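Local coordinates for uncharacterized protein (Parabacteroides merdae ATCC 43184, PDB 5BMT) that is of unknown function but has an immunoglobulin-like fold and a region that probably forms an OB-type domain of the BF3042 lipoprotein family, at residues I123-Y137 / K165-D179. Numbering follows the deposited sequence.
Sequences IPTFTSVLTDQKNTY and KREEGKAPTISNAMD. With EDO (1,2-ethanediol), chain G.
Antiparallel pairing in a branched beta sheet, probably at the tip of the immunoglobulin-like part, joins 123-131 to 173-179 and 134-137 to 165-167, with a type II turn, L130 to Q133, at the corner. V129 and I174 form a hydrogen-bonded pair, I174 N giving V129 O a nearly straight bond of 2.8 Å. On their face the branched V129 presses CG2 onto A177 CB at 3.5 Å, a tight fit that a methyl-sized partner permits. Register then slips by two: A171 and P172 make up the bulge's extra length, and T131, paired with K170, reaches across to it. With chi1 -63° its OG1 lies opposite the carbonyl carbon and donates to P172 O at 2.7 Å, just after a cis peptide bond. G169 passes close under the turn with a positive phi of 80° and an extended psi, a backbone shape that suits glycine. Farther along, K134 O accepts from both R166 N and E167 N, a classic beta bulge. From it R166, bent at chi2 and chi3, tentatively brings NH1 to T136 OG1 in the guanidinium plane, at 3.1 Å in one of two conformers. Amides suit a chain of polar links because each both gives and takes: L130 N donates to Q133 OE1, Q133 NE2 to N135 OD1 on a lone pair, and N135 ND2 to Y137 OH. The tyrosine hydroxyl donates to D179 OD2 at 2.6 Å, on the carboxylate's anti side and tilted from its plane. This chain of bonds links the 130-133 turn through N135 and Y137, on strand 134-140, to D179 on strand 173-184, and the short phenol-carboxylate bond probably favours an ionised D179.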
ATOM      1  N   ILE A 123       0.166   4.636  -3.582  1.00 12.24           N
ATOM      2  CA  ILE A 123      -0.747   5.562  -4.231  1.00 13.30           C
ATOM      3  C   ILE A 123      -0.079   6.214  -5.462  1.00 15.15           C
ATOM      4  O   ILE A 123       0.426   7.340  -5.391  1.00 16.20           O
ATOM      5  CB  ILE A 123      -1.287   6.609  -3.240  1.00 15.83           C
ATOM      6  CG1 ILE A 123      -1.860   5.924  -1.952  1.00 17.35           C
ATOM      7  CG2 ILE A 123      -2.379   7.446  -3.947  1.00 17.22           C
ATOM      8  CD1 ILE A 123      -2.370   6.922  -0.905  1.00 25.97           C
ATOM      9  N   PRO A 124      -0.053   5.513  -6.603  1.00 13.41           N
ATOM     10  CA  PRO A 124       0.459   6.151  -7.828  1.00 14.21           C
ATOM     11  C   PRO A 124      -0.424   7.341  -8.152  1.00 17.80           C
ATOM     12  O   PRO A 124      -1.672   7.266  -8.017  1.00 17.50           O
ATOM     13  CB  PRO A 124       0.346   5.063  -8.896  1.00 15.90           C
ATOM     14  CG  PRO A 124      -0.610   4.058  -8.359  1.00 18.99           C
ATOM     15  CD  PRO A 124      -0.567   4.149  -6.861  1.00 15.50           C
ATOM     16  N   THR A 125       0.214   8.448  -8.548  1.00 14.75           N
ATOM     17  CA  THR A 125      -0.460   9.690  -8.897  0.50 14.73           C
ATOM     18  C   THR A 125      -0.126  10.010 -10.340  1.00 17.52           C
ATOM     19  O   THR A 125       0.970   9.647 -10.800  1.00 17.14           O
ATOM     20  CB  THR A 125      -0.025  10.794  -7.923  0.50 18.94           C
ATOM     21  OG1 THR A 125      -0.141  10.285  -6.589  0.50 20.52           O
ATOM     22  CG2 THR A 125      -0.849  12.070  -8.061  0.50 19.48           C
ATOM     23  N   PHE A 126      -1.053  10.674 -11.045  1.00 15.62           N
ATOM     24  CA  PHE A 126      -0.883  11.035 -12.432  1.00 14.96           C
ATOM     25  C   PHE A 126      -1.187  12.484 -12.662  1.00 16.95           C
ATOM     26  O   PHE A 126      -2.206  12.985 -12.169  1.00 17.55           O
ATOM     27  CB  PHE A 126      -1.825  10.193 -13.310  1.00 15.42           C
ATOM     28  CG  PHE A 126      -1.573   8.714 -13.194  1.00 14.68           C
ATOM     29  CD1 PHE A 126      -2.167   7.969 -12.179  1.00 17.36           C
ATOM     30  CD2 PHE A 126      -0.665   8.081 -14.034  1.00 16.13           C
ATOM     31  CE1 PHE A 126      -1.887   6.613 -12.034  1.00 17.19           C
ATOM     32  CE2 PHE A 126      -0.378   6.722 -13.881  1.00 17.27           C
ATOM     33  CZ  PHE A 126      -0.974   6.009 -12.859  1.00 16.90           C
ATOM     34  N   THR A 127      -0.386  13.134 -13.527  1.00 15.00           N
ATOM     35  CA  THR A 127      -0.636  14.524 -13.941  1.00 15.19           C
ATOM     36  C   THR A 127      -2.069  14.625 -14.465  1.00 20.51           C
ATOM     37  O   THR A 127      -2.809  15.517 -14.065  1.00 19.25           O
ATOM     38  CB  THR A 127       0.399  14.957 -14.980  1.00 19.84           C
ATOM     39  OG1 THR A 127       1.697  14.859 -14.410  1.00 18.88           O
ATOM     40  CG2 THR A 127       0.147  16.380 -15.506  1.00 19.37           C
ATOM     41  N   SER A 128      -2.449  13.695 -15.357  1.00 18.81           N
ATOM     42  CA  SER A 128      -3.798  13.641 -15.894  1.00 19.38           C
ATOM     43  C   SER A 128      -4.170  12.235 -16.268  1.00 21.78           C
ATOM     44  O   SER A 128      -3.314  11.424 -16.621  1.00 21.30           O
ATOM     45  CB  SER A 128      -3.965  14.559 -17.107  1.00 25.81           C
ATOM     46  OG  SER A 128      -3.226  14.138 -18.235  1.00 38.18           O
ATOM     47  N   VAL A 129      -5.458  11.937 -16.121  1.00 20.44           N
ATOM     48  CA  VAL A 129      -6.078  10.699 -16.593  1.00 18.99           C
ATOM     49  C   VAL A 129      -7.409  11.057 -17.210  1.00 22.96           C
ATOM     50  O   VAL A 129      -7.932  12.156 -16.970  1.00 21.85           O
ATOM     51  CB  VAL A 129      -6.271   9.604 -15.504  1.00 20.00           C
ATOM     52  CG1 VAL A 129      -4.956   9.204 -14.830  1.00 18.97           C
ATOM     53  CG2 VAL A 129      -7.310  10.031 -14.460  1.00 20.12           C
ATOM     54  N   LEU A 130      -8.006  10.113 -17.928  1.00 19.24           N
ATOM     55  CA  LEU A 130      -9.361  10.314 -18.407  1.00 19.55           C
ATOM     56  C   LEU A 130     -10.314   9.659 -17.435  1.00 23.51           C
ATOM     57  O   LEU A 130      -9.913   8.782 -16.663  1.00 22.26           O
ATOM     58  CB  LEU A 130      -9.580   9.763 -19.833  1.00 19.74           C
ATOM     59  CG  LEU A 130      -8.856  10.479 -20.974  1.00 23.82           C
ATOM     60  CD1 LEU A 130      -9.309   9.915 -22.343  1.00 24.92           C
ATOM     61  CD2 LEU A 130      -9.131  12.001 -20.956  1.00 26.37           C
ATOM     62  N   THR A 131     -11.595  10.076 -17.463  1.00 24.46           N
ATOM     63  CA  THR A 131     -12.625   9.445 -16.645  1.00 24.76           C
ATOM     64  C   THR A 131     -12.758   7.982 -17.111  1.00 27.60           C
ATOM     65  O   THR A 131     -12.732   7.731 -18.308  1.00 25.41           O
ATOM     66  CB  THR A 131     -13.939  10.256 -16.792  1.00 33.28           C
ATOM     67  OG1 THR A 131     -13.702  11.563 -16.266  1.00 31.45           O
ATOM     68  CG2 THR A 131     -15.121   9.611 -16.056  1.00 32.32           C
ATOM     69  N   ASP A 132     -12.803   7.027 -16.167  1.00 25.63           N
ATOM     70  CA  ASP A 132     -12.932   5.583 -16.421  1.00 25.85           C
ATOM     71  C   ASP A 132     -11.677   4.969 -17.079  1.00 27.64           C
ATOM     72  O   ASP A 132     -11.711   3.819 -17.537  1.00 27.58           O
ATOM     73  CB  ASP A 132     -14.195   5.238 -17.229  1.00 28.80           C
ATOM     74  CG  ASP A 132     -15.482   5.625 -16.506  1.00 44.81           C
ATOM     75  OD1 ASP A 132     -15.484   5.632 -15.249  1.00 45.71           O
ATOM     76  OD2 ASP A 132     -16.489   5.894 -17.194  1.00 53.47           O
ATOM     77  N   GLN A 133     -10.544   5.705 -17.060  1.00 22.10           N
ATOM     78  CA  GLN A 133      -9.274   5.119 -17.496  1.00 20.17           C
ATOM     79  C   GLN A 133      -8.934   3.995 -16.522  1.00 21.97           C
ATOM     80  O   GLN A 133      -9.200   4.114 -15.321  1.00 22.49           O
ATOM     81  CB  GLN A 133      -8.166   6.198 -17.494  1.00 20.38           C
ATOM     82  CG  GLN A 133      -6.776   5.679 -17.927  1.00 20.07           C
ATOM     83  CD  GLN A 133      -5.770   6.809 -17.982  1.00 21.03           C
ATOM     84  OE1 GLN A 133      -6.041   7.900 -18.507  1.00 20.19           O
ATOM     85  NE2 GLN A 133      -4.554   6.531 -17.535  1.00 17.40           N
ATOM     86  N   LYS A 134      -8.348   2.907 -17.026  1.00 19.22           N
ATOM     87  CA  LYS A 134      -7.923   1.823 -16.156  1.00 18.30           C
ATOM     88  C   LYS A 134      -6.466   1.523 -16.447  1.00 18.75           C
ATOM     89  O   LYS A 134      -6.068   1.453 -17.610  1.00 19.67           O
ATOM     90  CB  LYS A 134      -8.782   0.559 -16.354  1.00 20.68           C
ATOM     91  CG  LYS A 134     -10.267   0.751 -16.008  1.00 34.37           C
ATOM     92  CD  LYS A 134     -10.540   0.572 -14.512  1.00 44.31           C
ATOM     93  CE  LYS A 134     -11.966   0.894 -14.137  1.00 56.28           C
ATOM     94  NZ  LYS A 134     -12.139   2.343 -13.873  1.00 64.16           N
ATOM     95  N   ASN A 135      -5.689   1.331 -15.383  1.00 16.62           N
ATOM     96  CA  ASN A 135      -4.276   1.012 -15.490  1.00 16.26           C
ATOM     97  C   ASN A 135      -3.984  -0.297 -14.814  1.00 18.59           C
ATOM     98  O   ASN A 135      -4.723  -0.701 -13.900  1.00 18.63           O
ATOM     99  CB  ASN A 135      -3.428   2.086 -14.796  1.00 15.98           C
ATOM    100  CG  ASN A 135      -3.707   3.504 -15.184  1.00 17.68           C
ATOM    101  OD1 ASN A 135      -4.118   3.796 -16.304  1.00 19.03           O
ATOM    102  ND2 ASN A 135      -3.298   4.428 -14.334  1.00 19.18           N
ATOM    103  N   THR A 136      -2.867  -0.920 -15.189  1.00 15.65           N
ATOM    104  CA  THR A 136      -2.310  -2.046 -14.449  1.00 15.69           C
ATOM    105  C   THR A 136      -0.878  -1.663 -14.108  1.00 16.22           C
ATOM    106  O   THR A 136      -0.309  -0.726 -14.703  1.00 18.20           O
ATOM    107  CB  THR A 136      -2.439  -3.408 -15.107  1.00 22.49           C
ATOM    108  OG1 THR A 136      -1.853  -3.348 -16.394  1.00 26.16           O
ATOM    109  CG2 THR A 136      -3.904  -3.903 -15.090  1.00 26.56           C
ATOM    110  N   TYR A 137      -0.321  -2.356 -13.137  1.00 14.35           N
ATOM    111  CA  TYR A 137       0.953  -1.971 -12.570  1.00 13.97           C
ATOM    112  C   TYR A 137       1.913  -3.102 -12.417  1.00 17.13           C
ATOM    113  O   TYR A 137       1.544  -4.271 -12.400  1.00 17.25           O
ATOM    114  CB  TYR A 137       0.704  -1.379 -11.149  1.00 13.20           C
ATOM    115  CG  TYR A 137      -0.156  -0.132 -11.184  1.00 12.91           C
ATOM    116  CD1 TYR A 137       0.416   1.127 -11.351  1.00 14.35           C
ATOM    117  CD2 TYR A 137      -1.554  -0.212 -11.098  1.00 13.51           C
ATOM    118  CE1 TYR A 137      -0.371   2.271 -11.462  1.00 14.00           C
ATOM    119  CE2 TYR A 137      -2.353   0.928 -11.215  1.00 14.50           C
ATOM    120  CZ  TYR A 137      -1.753   2.168 -11.387  1.00 14.86           C
ATOM    121  OH  TYR A 137      -2.524   3.307 -11.521  1.00 15.60           O
ATOM    122  N   LYS A 165      -1.347   1.623 -19.407  1.00 17.39           N
ATOM    123  CA  LYS A 165      -2.762   1.923 -19.614  1.00 18.06           C
ATOM    124  C   LYS A 165      -3.441   0.667 -20.171  1.00 20.40           C
ATOM    125  O   LYS A 165      -2.923   0.080 -21.133  1.00 22.35           O
ATOM    126  CB  LYS A 165      -2.943   3.121 -20.568  1.00 19.52           C
ATOM    127  CG  LYS A 165      -4.350   3.737 -20.507  1.00 21.63           C
ATOM    128  CD  LYS A 165      -4.607   4.763 -21.628  1.00 27.95           C
ATOM    129  CE  LYS A 165      -3.693   5.957 -21.603  1.00 34.82           C
ATOM    130  NZ  LYS A 165      -4.044   6.921 -22.689  1.00 34.67           N
ATOM    131  N   ARG A 166      -4.572   0.254 -19.560  1.00 19.03           N
ATOM    132  CA  ARG A 166      -5.301  -0.922 -20.062  0.70 19.69           C
ATOM    133  C   ARG A 166      -6.625  -0.530 -20.725  1.00 24.64           C
ATOM    134  O   ARG A 166      -7.046  -1.217 -21.664  1.00 25.44           O
ATOM    135  CB  ARG A 166      -5.543  -1.951 -18.954  0.70 20.52           C
ATOM    136  CG  ARG A 166      -4.253  -2.490 -18.316  0.70 21.44           C
ATOM    137  CD  ARG A 166      -3.398  -3.415 -19.203  0.70 21.68           C
ATOM    138  NE  ARG A 166      -4.073  -4.676 -19.527  0.70 19.49           N
ATOM    139  CZ  ARG A 166      -4.056  -5.767 -18.767  0.70 27.89           C
ATOM    140  NH1 ARG A 166      -3.370  -5.783 -17.631  0.70 21.59           N
ATOM    141  NH2 ARG A 166      -4.675  -6.871 -19.167  0.70 22.32           N
ATOM    142  N   GLU A 167      -7.275   0.556 -20.271  1.00 21.92           N
ATOM    143  CA  GLU A 167      -8.519   1.081 -20.875  1.00 22.21           C
ATOM    144  C   GLU A 167      -8.363   2.579 -20.999  1.00 24.53           C
ATOM    145  O   GLU A 167      -7.940   3.223 -20.040  1.00 20.88           O
ATOM    146  CB  GLU A 167      -9.770   0.721 -20.059  1.00 23.79           C
ATOM    147  CG  GLU A 167     -10.082  -0.771 -20.002  1.00 31.57           C
ATOM    148  CD  GLU A 167     -11.211  -1.200 -19.081  1.00 60.50           C
ATOM    149  OE1 GLU A 167     -12.270  -0.532 -19.074  1.00 49.41           O
ATOM    150  OE2 GLU A 167     -11.054  -2.241 -18.402  1.00 62.37           O
ATOM    151  N   GLU A 168      -8.689   3.134 -22.174  1.00 23.69           N
ATOM    152  CA  GLU A 168      -8.508   4.545 -22.507  1.00 23.93           C
ATOM    153  C   GLU A 168      -9.339   5.498 -21.653  1.00 27.74           C
ATOM    154  O   GLU A 168      -8.820   6.525 -21.214  1.00 27.81           O
ATOM    155  CB  GLU A 168      -8.835   4.762 -23.998  1.00 26.10           C
ATOM    156  CG  GLU A 168      -8.696   6.196 -24.507  1.00 34.51           C
ATOM    157  CD  GLU A 168      -7.311   6.810 -24.584  1.00 57.21           C
ATOM    158  OE1 GLU A 168      -6.314   6.099 -24.321  1.00 41.82           O
ATOM    159  OE2 GLU A 168      -7.227   8.011 -24.928  1.00 56.36           O
ATOM    160  N   GLY A 169     -10.593   5.157 -21.405  1.00 25.32           N
ATOM    161  CA  GLY A 169     -11.483   6.058 -20.691  1.00 25.75           C
ATOM    162  C   GLY A 169     -12.043   7.131 -21.617  1.00 29.53           C
ATOM    163  O   GLY A 169     -11.869   7.070 -22.844  1.00 28.19           O
ATOM    164  N   LYS A 170     -12.678   8.160 -21.032  1.00 26.31           N
ATOM    165  CA  LYS A 170     -13.333   9.229 -21.805  1.00 27.76           C
ATOM    166  C   LYS A 170     -13.261  10.582 -21.098  1.00 31.42           C
ATOM    167  O   LYS A 170     -12.865  10.654 -19.937  1.00 30.24           O
ATOM    168  CB  LYS A 170     -14.814   8.837 -22.025  1.00 30.88           C
ATOM    169  CG  LYS A 170     -15.586   8.600 -20.725  1.00 37.83           C
ATOM    170  CD  LYS A 170     -17.019   8.138 -20.950  1.00 48.17           C
ATOM    171  CE  LYS A 170     -17.733   7.952 -19.632  1.00 57.47           C
ATOM    172  NZ  LYS A 170     -19.118   7.447 -19.818  1.00 68.51           N
ATOM    173  N   ALA A 171     -13.728  11.648 -21.778  1.00 31.00           N
ATOM    174  CA  ALA A 171     -13.781  12.990 -21.199  1.00 31.10           C
ATOM    175  C   ALA A 171     -14.763  13.024 -20.008  1.00 35.82           C
ATOM    176  O   ALA A 171     -15.685  12.208 -19.966  1.00 36.48           O
ATOM    177  CB  ALA A 171     -14.190  13.999 -22.274  1.00 32.41           C
ATOM    178  N   PRO A 172     -14.543  13.865 -18.972  1.00 32.31           N
ATOM    179  CA  PRO A 172     -13.488  14.881 -18.840  1.00 31.45           C
ATOM    180  C   PRO A 172     -12.171  14.335 -18.276  1.00 31.00           C
ATOM    181  O   PRO A 172     -12.108  13.235 -17.719  1.00 29.06           O
ATOM    182  CB  PRO A 172     -14.119  15.880 -17.863  1.00 33.30           C
ATOM    183  CG  PRO A 172     -14.923  15.010 -16.942  1.00 37.56           C
ATOM    184  CD  PRO A 172     -15.464  13.898 -17.816  1.00 33.75           C
ATOM    185  N   THR A 173     -11.125  15.146 -18.422  1.00 26.17           N
ATOM    186  CA  THR A 173      -9.800  14.883 -17.867  1.00 22.60           C
ATOM    187  C   THR A 173      -9.811  15.185 -16.366  1.00 27.32           C
ATOM    188  O   THR A 173     -10.425  16.181 -15.931  1.00 27.75           O
ATOM    189  CB  THR A 173      -8.767  15.754 -18.609  1.00 26.63           C
ATOM    190  OG1 THR A 173      -8.815  15.431 -20.006  1.00 29.85           O
ATOM    191  CG2 THR A 173      -7.345  15.586 -18.080  1.00 23.88           C
ATOM    192  N   ILE A 174      -9.130  14.316 -15.592  1.00 22.04           N
ATOM    193  CA  ILE A 174      -8.951  14.470 -14.150  0.70 21.73           C
ATOM    194  C   ILE A 174      -7.480  14.780 -13.919  1.00 24.56           C
ATOM    195  O   ILE A 174      -6.610  14.049 -14.411  1.00 23.74           O
ATOM    196  CB  ILE A 174      -9.413  13.219 -13.338  0.70 24.13           C
ATOM    197  CG1 ILE A 174     -10.890  12.860 -13.613  0.70 26.07           C
ATOM    198  CG2 ILE A 174      -9.157  13.395 -11.829  0.70 24.50           C
ATOM    199  CD1 ILE A 174     -11.268  11.372 -13.313  0.70 25.71           C
ATOM    200  N   SER A 175      -7.193  15.869 -13.188  1.00 20.78           N
ATOM    201  CA  SER A 175      -5.819  16.242 -12.856  0.70 19.75           C
ATOM    202  C   SER A 175      -5.392  15.690 -11.517  1.00 21.97           C
ATOM    203  O   SER A 175      -6.222  15.584 -10.613  1.00 21.05           O
ATOM    204  CB  SER A 175      -5.683  17.760 -12.811  0.70 20.33           C
ATOM    205  OG  SER A 175      -5.868  18.316 -14.100  0.70 20.59           O
ATOM    206  N   ASN A 176      -4.089  15.365 -11.367  1.00 18.88           N
ATOM    207  CA  ASN A 176      -3.505  14.862 -10.110  1.00 17.77           C
ATOM    208  C   ASN A 176      -4.316  13.705  -9.549  1.00 20.75           C
ATOM    209  O   ASN A 176      -4.606  13.635  -8.344  1.00 20.52           O
ATOM    210  CB  ASN A 176      -3.398  16.004  -9.054  1.00 18.38           C
ATOM    211  CG  ASN A 176      -2.661  17.209  -9.565  1.00 19.95           C
ATOM    212  OD1 ASN A 176      -1.647  17.088 -10.268  1.00 21.47           O
ATOM    213  ND2 ASN A 176      -3.236  18.405  -9.368  1.00 18.52           N
ATOM    214  N   ALA A 177      -4.654  12.771 -10.439  1.00 18.36           N
ATOM    215  CA  ALA A 177      -5.478  11.630 -10.089  1.00 17.67           C
ATOM    216  C   ALA A 177      -4.688  10.618  -9.335  1.00 20.24           C
ATOM    217  O   ALA A 177      -3.511  10.417  -9.623  1.00 19.45           O
ATOM    218  CB  ALA A 177      -6.047  11.003 -11.354  1.00 18.38           C
HETATM  219  N   MSE A 178      -5.335   9.977  -8.366  1.00 17.59           N
HETATM  220  CA  MSE A 178      -4.696   8.975  -7.525  0.70 15.39           C
HETATM  221  C   MSE A 178      -5.350   7.628  -7.727  1.00 19.34           C
HETATM  222  O   MSE A 178      -6.564   7.556  -7.910  1.00 21.10           O
HETATM  223  CB  MSE A 178      -4.764   9.386  -6.054  0.70 16.51           C
HETATM  224  CG  MSE A 178      -3.934  10.638  -5.769  0.70 20.86           C
HETATM  225 SE   MSE A 178      -4.164  11.436  -4.005  0.52 28.71          SE
HETATM  226  CE  MSE A 178      -5.941  10.725  -3.544  0.70 26.95           C
ATOM    227  N   ASP A 179      -4.548   6.568  -7.723  1.00 15.58           N
ATOM    228  CA  ASP A 179      -5.060   5.205  -7.938  1.00 14.87           C
ATOM    229  C   ASP A 179      -4.466   4.241  -6.905  1.00 15.66           C
ATOM    230  O   ASP A 179      -3.585   3.435  -7.230  1.00 15.26           O
ATOM    231  CB  ASP A 179      -4.720   4.734  -9.361  1.00 15.90           C
ATOM    232  CG  ASP A 179      -5.407   3.450  -9.827  1.00 18.54           C
ATOM    233  OD1 ASP A 179      -6.396   3.024  -9.176  1.00 18.45           O
ATOM    234  OD2 ASP A 179      -4.992   2.894 -10.874  1.00 17.78           O
TER
HETATM  235  C1  EDO G 305     -11.255  18.215 -20.745  1.00 55.05           C
HETATM  236  O1  EDO G 305     -11.598  17.779 -19.436  1.00 52.58           O
HETATM  237  C2  EDO G 305     -12.284  17.696 -21.786  1.00 56.98           C
HETATM  238  O2  EDO G 305     -13.605  17.999 -21.371  1.00 58.47           O
HETATM  239  O   HOH W   1      -2.804  18.152 -14.755  1.00 51.09           O
HETATM  240  O   HOH W   2     -13.115   2.031 -18.989  1.00 36.10           O
HETATM  241  O   HOH W   3      -6.450   7.799 -21.325  1.00 28.96           O
HETATM  242  O   HOH W   4      -6.766   1.816 -12.748  1.00 21.35           O